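Local atomic coordinates of hypothetical protein XCC2953 (PDB entry 2OZH), a protein that probably acts as a GNAT-family acyltransferase, moving an acyl group onto a substrate that has not been identified. Residues R40-S45 with V57-V62; T9-L14 with S45-G50. All coordinates share one frame; numbering follows the deposited sequence.

Interaction 1. Residues R40-S45 with V57-V62; sequences RAIDHS and VAFARV. With EDO (1,2-ethanediol), chain G.
With CG anti to the backbone N (chi1 -172°) and a bend further out, at chi3, the side chain of Arg61 runs out from its strand and turns its guanidinium group across Ala41 and up to Ser45. Just past the helix, Ser45 OG lies beside its own backbone N (chi1 -59°), where it can face both Arg61 and the last turn of the helix. Arg61 NH1 gives a hydrogen bond of 2.9 Å to Ser45 OG, which sits almost in the guanidinium plane; the N-H...O angle is 152°. The hydroxyl in turn donates to Ala41 O, 2.7 Å from Ser45 OG, from above the carbonyl plane. His44 N binds the same oxygen from the opposite face. Ala41 O therefore accepts two bonds at the C-terminal end of the helix, one of them from the serine that also holds the arginine. Ala41 CB covers one face of the guanidinium group, off toward its rim, at 3.6 Å from Arg61 NH1. The aliphatic part of the arginine also packs on the serine, with Arg61 CG 3.5 Å from Ser45 CB. Two residues back along the strand, Phe59 CZ meets Ile42 CG1 of the helix at 4.1 Å, the two side chains meeting at a slant. On another side of the helix, a 1,2-ethanediol, probably from the crystallisation liquor, makes a weak hydrogen bond to His44 NE2.

The charge of Arg61 is met by Asp74 on strand 69-77 and by Asp65 of the second subunit, while Thr68 of that subunit binds Arg61 NH2, so the buried guanidinium group ties the sheet to the dimer interface. Helix 35-43 thus ends against one face of strand 55-64, between that subunit at Ala41 and Ser45 and helix 16-26, whose Ile19 packs on both Ile42 and Phe59.

Interaction 2. Residues T9-L14 with S45-G50; sequences TDNSLL and SLCFGG
Asn11 OD1 lies 3.5 Å from Cys47 CB and is hydrogen-bonded by two waters that bridge the segments. The first, 2.7 Å from Asn11 OD1, is also hydrogen-bonded to Thr9 O and accepts from Cys47 N. The second bonds to Cys47 O, 2.8 Å from the water, so the amide oxygen reaches both backbone polar groups of Cys47 through solvent. The direct contacts are mostly apolar. Thr9 CG2 stands over one face of the Phe48 ring in a CH-pi contact, 3.8 Å from the centroid, while Thr9 CA approaches Cys47 O at 3.1 Å in a CA-H...O contact. Leu14, its CG anti to the carbonyl carbon (chi1 -64°), forks over the strand: CD1 rests on Cys47 CB at 3.9 Å and CD2 on Gly49 CA, where the bare glycine backbone admits the methyl. Asp10 OD1 takes both Ser12 N and Ser12 OG from one face of its carboxylate, fixing the turn that returns the chain to Leu14. That turn is an Asx turn leading into a short 3-10 segment, here joining strand 6-8, outermost in this chain's sheet, to helix 16-26 in the first beta-alpha connection of the GNAT fold.

How the interactions relate
Ser45, the residue just before strand 46-52, belongs to both contacts, whose centres lie about 6 Å apart. Strands 46-52 and 55-64 pair antiparallel, with Phe48 N 2.8 Å from Ala60 O and Val57 N 2.8 Å from Gly50 O. Val57 and Ala58 both face Gly50 in a classic beta bulge. Away from the backbone pairing, Asn11 of interaction 2 makes a weak hydrogen bond through ND2 to Ile42 O of interaction 1, 3.0 Å away, bringing the 9-14 loop to the end of helix 35-43. Leu14 and Cys47 of interaction 2 meet Ile42 and Phe59 of interaction 1 in a shared apolar cluster.

Interaction 1. Residues R40-S45 with V57-V62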
loop_
_atom_site.group_PDB
_atom_site.type_symbol
_atom_site.label_atom_id
_atom_site.label_comp_id
_atom_site.label_asym_id
_atom_site.label_seq_id
_atom_site.Cartn_x
_atom_site.Cartn_y
_atom_site.Cartn_z
ATOM N N ARG A 40 -0.752 -15.270 -3.542
ATOM C CA ARG A 40 0.399 -14.420 -3.245
ATOM C C ARG A 40 -0.026 -13.140 -2.525
ATOM O O ARG A 40 0.601 -12.710 -1.548
ATOM C CB ARG A 40 1.149 -14.106 -4.530
ATOM C CG ARG A 40 2.423 -13.302 -4.326
ATOM C CD ARG A 40 3.293 -13.251 -5.584
ATOM N NE ARG A 40 3.601 -14.614 -6.010
ATOM C CZ ARG A 40 3.238 -15.188 -7.162
ATOM N NH1 ARG A 40 2.613 -14.522 -8.117
ATOM N NH2 ARG A 40 3.555 -16.470 -7.372
ATOM N N ALA A 41 -1.095 -12.530 -3.002
ATOM C CA ALA A 41 -1.590 -11.316 -2.385
ATOM C C ALA A 41 -1.905 -11.556 -0.929
ATOM O O ALA A 41 -1.524 -10.776 -0.049
ATOM C CB ALA A 41 -2.850 -10.833 -3.114
ATOM N N ILE A 42 -2.638 -12.630 -0.633
ATOM C CA ILE A 42 -3.012 -12.955 0.730
ATOM C C ILE A 42 -1.788 -13.195 1.601
ATOM O O ILE A 42 -1.732 -12.720 2.743
ATOM C CB ILE A 42 -4.002 -14.158 0.696
ATOM C CG1 ILE A 42 -5.381 -13.653 0.252
ATOM C CG2 ILE A 42 -4.059 -14.884 2.030
ATOM C CD1 ILE A 42 -6.394 -14.744 -0.045
ATOM N N ASP A 43 -0.803 -13.906 1.040
ATOM C CA ASP A 43 0.404 -14.235 1.784
ATOM C C ASP A 43 1.145 -12.978 2.235
ATOM O O ASP A 43 1.826 -12.989 3.268
ATOM C CB ASP A 43 1.338 -15.076 0.944
ATOM C CG ASP A 43 0.850 -16.497 0.710
ATOM O OD1 ASP A 43 -0.077 -16.962 1.369
ATOM O OD2 ASP A 43 1.475 -17.154 -0.158
ATOM N N HIS A 44 0.972 -11.876 1.521
ATOM C CA HIS A 44 1.705 -10.632 1.812
ATOM C C HIS A 44 0.836 -9.497 2.291
ATOM O O HIS A 44 1.227 -8.326 2.256
ATOM C CB HIS A 44 2.524 -10.227 0.584
ATOM C CG HIS A 44 3.568 -11.216 0.252
ATOM N ND1 HIS A 44 4.747 -11.298 0.955
ATOM C CD2 HIS A 44 3.583 -12.211 -0.670
ATOM C CE1 HIS A 44 5.459 -12.293 0.452
ATOM N NE2 HIS A 44 4.777 -12.869 -0.520
ATOM N N SER A 45 -0.346 -9.830 2.785
ATOM C CA SER A 45 -1.285 -8.872 3.310
ATOM C C SER A 45 -1.748 -9.252 4.688
ATOM O O SER A 45 -1.624 -10.411 5.097
ATOM C CB SER A 45 -2.541 -8.820 2.415
ATOM O OG SER A 45 -2.198 -8.468 1.084
ATOM N N VAL A 57 -17.802 -16.095 5.227
ATOM C CA VAL A 57 -18.904 -15.273 4.729
ATOM C C VAL A 57 -18.474 -13.871 4.315
ATOM O O VAL A 57 -19.257 -13.169 3.667
ATOM C CB VAL A 57 -20.022 -15.152 5.777
ATOM C CG1 VAL A 57 -20.548 -16.566 6.127
ATOM C CG2 VAL A 57 -19.605 -14.408 6.998
ATOM N N ALA A 58 -17.264 -13.434 4.676
ATOM C CA ALA A 58 -16.868 -12.047 4.403
ATOM C C ALA A 58 -15.362 -11.966 4.410
ATOM O O ALA A 58 -14.673 -12.846 4.943
ATOM C CB ALA A 58 -17.449 -11.109 5.450
ATOM N N PHE A 59 -14.827 -10.877 3.842
ATOM C CA PHE A 59 -13.395 -10.687 3.696
ATOM C C PHE A 59 -13.075 -9.209 3.587
ATOM O O PHE A 59 -13.867 -8.430 3.070
ATOM C CB PHE A 59 -12.961 -11.346 2.375
ATOM C CG PHE A 59 -11.457 -11.436 2.132
ATOM C CD1 PHE A 59 -10.629 -12.119 3.004
ATOM C CD2 PHE A 59 -10.885 -10.849 1.024
ATOM C CE1 PHE A 59 -9.267 -12.228 2.757
ATOM C CE2 PHE A 59 -9.564 -10.971 0.764
ATOM C CZ PHE A 59 -8.743 -11.672 1.596
ATOM N N ALA A 60 -11.891 -8.858 4.069
ATOM C CA ALA A 60 -11.289 -7.547 3.815
ATOM C C ALA A 60 -9.803 -7.727 3.859
ATOM O O ALA A 60 -9.300 -8.571 4.586
ATOM C CB ALA A 60 -11.730 -6.527 4.892
ATOM N N ARG A 61 -9.080 -6.941 3.077
ATOM C CA ARG A 61 -7.652 -7.129 2.933
ATOM C C ARG A 61 -6.907 -5.802 3.028
ATOM O O ARG A 61 -7.317 -4.829 2.405
ATOM C CB ARG A 61 -7.316 -7.824 1.611
ATOM C CG ARG A 61 -5.845 -8.216 1.500
ATOM C CD ARG A 61 -5.611 -9.202 0.377
ATOM N NE ARG A 61 -5.864 -8.658 -0.944
ATOM C CZ ARG A 61 -4.944 -8.082 -1.704
ATOM N NH1 ARG A 61 -3.724 -7.853 -1.244
ATOM N NH2 ARG A 61 -5.236 -7.752 -2.939
ATOM N N VAL A 62 -5.854 -5.789 3.822
ATOM C CA VAL A 62 -5.059 -4.592 4.040
ATOM C C VAL A 62 -3.605 -4.839 3.630
ATOM O O VAL A 62 -2.993 -5.816 4.046
ATOM C CB VAL A 62 -5.152 -4.137 5.510
ATOM C CG1 VAL A 62 -4.250 -2.920 5.770
ATOM C CG2 VAL A 62 -6.582 -3.833 5.889
HETATM C C1 EDO G . 8.340 -12.857 -2.666
HETATM O O1 EDO G . 8.285 -12.172 -1.411
HETATM C C2 EDO G . 7.084 -12.522 -3.456
HETATM O O2 EDO G . 6.194 -13.637 -3.449
#

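Interaction 2. Residues T9-L14 with S45-G50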
loop_
_atom_site.group_PDB
_atom_site.type_symbol
_atom_site.label_atom_id
_atom_site.label_comp_id
_atom_site.label_asym_id
_atom_site.label_seq_id
_atom_site.Cartn_x
_atom_site.Cartn_y
_atom_site.Cartn_z
ATOM N N THR A 9 -7.627 -12.813 11.723
ATOM C CA THR A 9 -6.543 -12.421 10.853
ATOM C C THR A 9 -5.548 -13.556 10.588
ATOM O O THR A 9 -4.477 -13.332 10.038
ATOM C CB THR A 9 -5.770 -11.203 11.384
ATOM O OG1 THR A 9 -5.341 -11.484 12.724
ATOM C CG2 THR A 9 -6.648 -9.978 11.356
ATOM N N ASP A 10 -5.921 -14.788 10.939
ATOM C CA ASP A 10 -5.110 -15.967 10.673
ATOM C C ASP A 10 -5.394 -16.488 9.267
ATOM O O ASP A 10 -6.471 -17.056 9.025
ATOM C CB ASP A 10 -5.429 -17.017 11.737
ATOM C CG ASP A 10 -4.586 -18.266 11.602
ATOM O OD1 ASP A 10 -3.967 -18.534 10.561
ATOM O OD2 ASP A 10 -4.587 -19.029 12.600
ATOM N N ASN A 11 -4.439 -16.310 8.348
ATOM C CA ASN A 11 -4.668 -16.687 6.979
ATOM C C ASN A 11 -4.966 -18.155 6.796
ATOM O O ASN A 11 -5.592 -18.527 5.781
ATOM C CB ASN A 11 -3.483 -16.327 6.102
ATOM C CG ASN A 11 -3.346 -14.828 5.831
ATOM O OD1 ASN A 11 -4.162 -14.017 6.242
ATOM N ND2 ASN A 11 -2.312 -14.489 5.078
ATOM N N SER A 12 -4.530 -18.995 7.735
ATOM C CA SER A 12 -4.799 -20.414 7.594
ATOM C C SER A 12 -6.283 -20.776 7.609
ATOM O O SER A 12 -6.647 -21.843 7.100
ATOM C CB SER A 12 -4.049 -21.242 8.639
ATOM O OG SER A 12 -4.581 -21.031 9.929
ATOM N N LEU A 13 -7.116 -19.936 8.206
ATOM C CA LEU A 13 -8.563 -20.147 8.235
ATOM C C LEU A 13 -9.249 -19.708 6.943
ATOM O O LEU A 13 -10.368 -20.147 6.677
ATOM C CB LEU A 13 -9.189 -19.373 9.381
ATOM C CG LEU A 13 -8.911 -19.996 10.741
ATOM C CD1 LEU A 13 -9.062 -18.965 11.858
ATOM C CD2 LEU A 13 -9.832 -21.160 10.990
ATOM N N LEU A 14 -8.603 -18.891 6.115
ATOM C CA LEU A 14 -9.273 -18.381 4.914
ATOM C C LEU A 14 -9.625 -19.500 3.948
ATOM O O LEU A 14 -8.854 -20.462 3.782
ATOM C CB LEU A 14 -8.384 -17.366 4.207
ATOM C CG LEU A 14 -8.071 -16.081 4.978
ATOM C CD1 LEU A 14 -7.009 -15.297 4.230
ATOM C CD2 LEU A 14 -9.317 -15.239 5.199
ATOM N N SER A 45 -0.346 -9.830 2.785
ATOM C CA SER A 45 -1.285 -8.872 3.310
ATOM C C SER A 45 -1.748 -9.252 4.688
ATOM O O SER A 45 -1.624 -10.411 5.097
ATOM C CB SER A 45 -2.541 -8.820 2.415
ATOM O OG SER A 45 -2.198 -8.468 1.084
ATOM N N LEU A 46 -2.338 -8.283 5.384
ATOM C CA LEU A 46 -3.065 -8.511 6.616
ATOM C C LEU A 46 -4.524 -8.674 6.248
ATOM O O LEU A 46 -5.190 -7.759 5.781
ATOM C CB LEU A 46 -2.887 -7.351 7.594
ATOM C CG LEU A 46 -3.622 -7.470 8.929
ATOM C CD1 LEU A 46 -3.189 -8.670 9.707
ATOM C CD2 LEU A 46 -3.362 -6.213 9.761
ATOM N N CYS A 47 -4.998 -9.911 6.355
ATOM C CA CYS A 47 -6.310 -10.284 5.864
ATOM C C CYS A 47 -7.260 -10.515 7.020
ATOM O O CYS A 47 -6.870 -11.052 8.065
ATOM C CB CYS A 47 -6.256 -11.551 5.023
ATOM S SG CYS A 47 -5.200 -11.428 3.565
ATOM N N PHE A 48 -8.506 -10.099 6.817
ATOM C CA PHE A 48 -9.589 -10.224 7.813
ATOM C C PHE A 48 -10.650 -11.129 7.201
ATOM O O PHE A 48 -11.284 -10.779 6.206
ATOM C CB PHE A 48 -10.181 -8.841 8.136
ATOM C CG PHE A 48 -9.185 -7.926 8.795
ATOM C CD1 PHE A 48 -8.208 -7.304 8.057
ATOM C CD2 PHE A 48 -9.205 -7.697 10.172
ATOM C CE1 PHE A 48 -7.270 -6.486 8.669
ATOM C CE2 PHE A 48 -8.271 -6.899 10.783
ATOM C CZ PHE A 48 -7.306 -6.291 10.034
ATOM N N GLY A 49 -10.843 -12.282 7.808
ATOM C CA GLY A 49 -11.906 -13.173 7.377
ATOM C C GLY A 49 -13.031 -13.157 8.369
ATOM O O GLY A 49 -12.806 -13.106 9.572
ATOM N N GLY A 50 -14.260 -13.223 7.881
ATOM C CA GLY A 50 -15.419 -13.395 8.720
ATOM C C GLY A 50 -16.058 -14.752 8.451
ATOM O O GLY A 50 -16.167 -15.157 7.298
HETATM O O HOH W 1 -3.524 -11.942 7.875
HETATM O O HOH W 2 -6.808 -13.846 7.625
#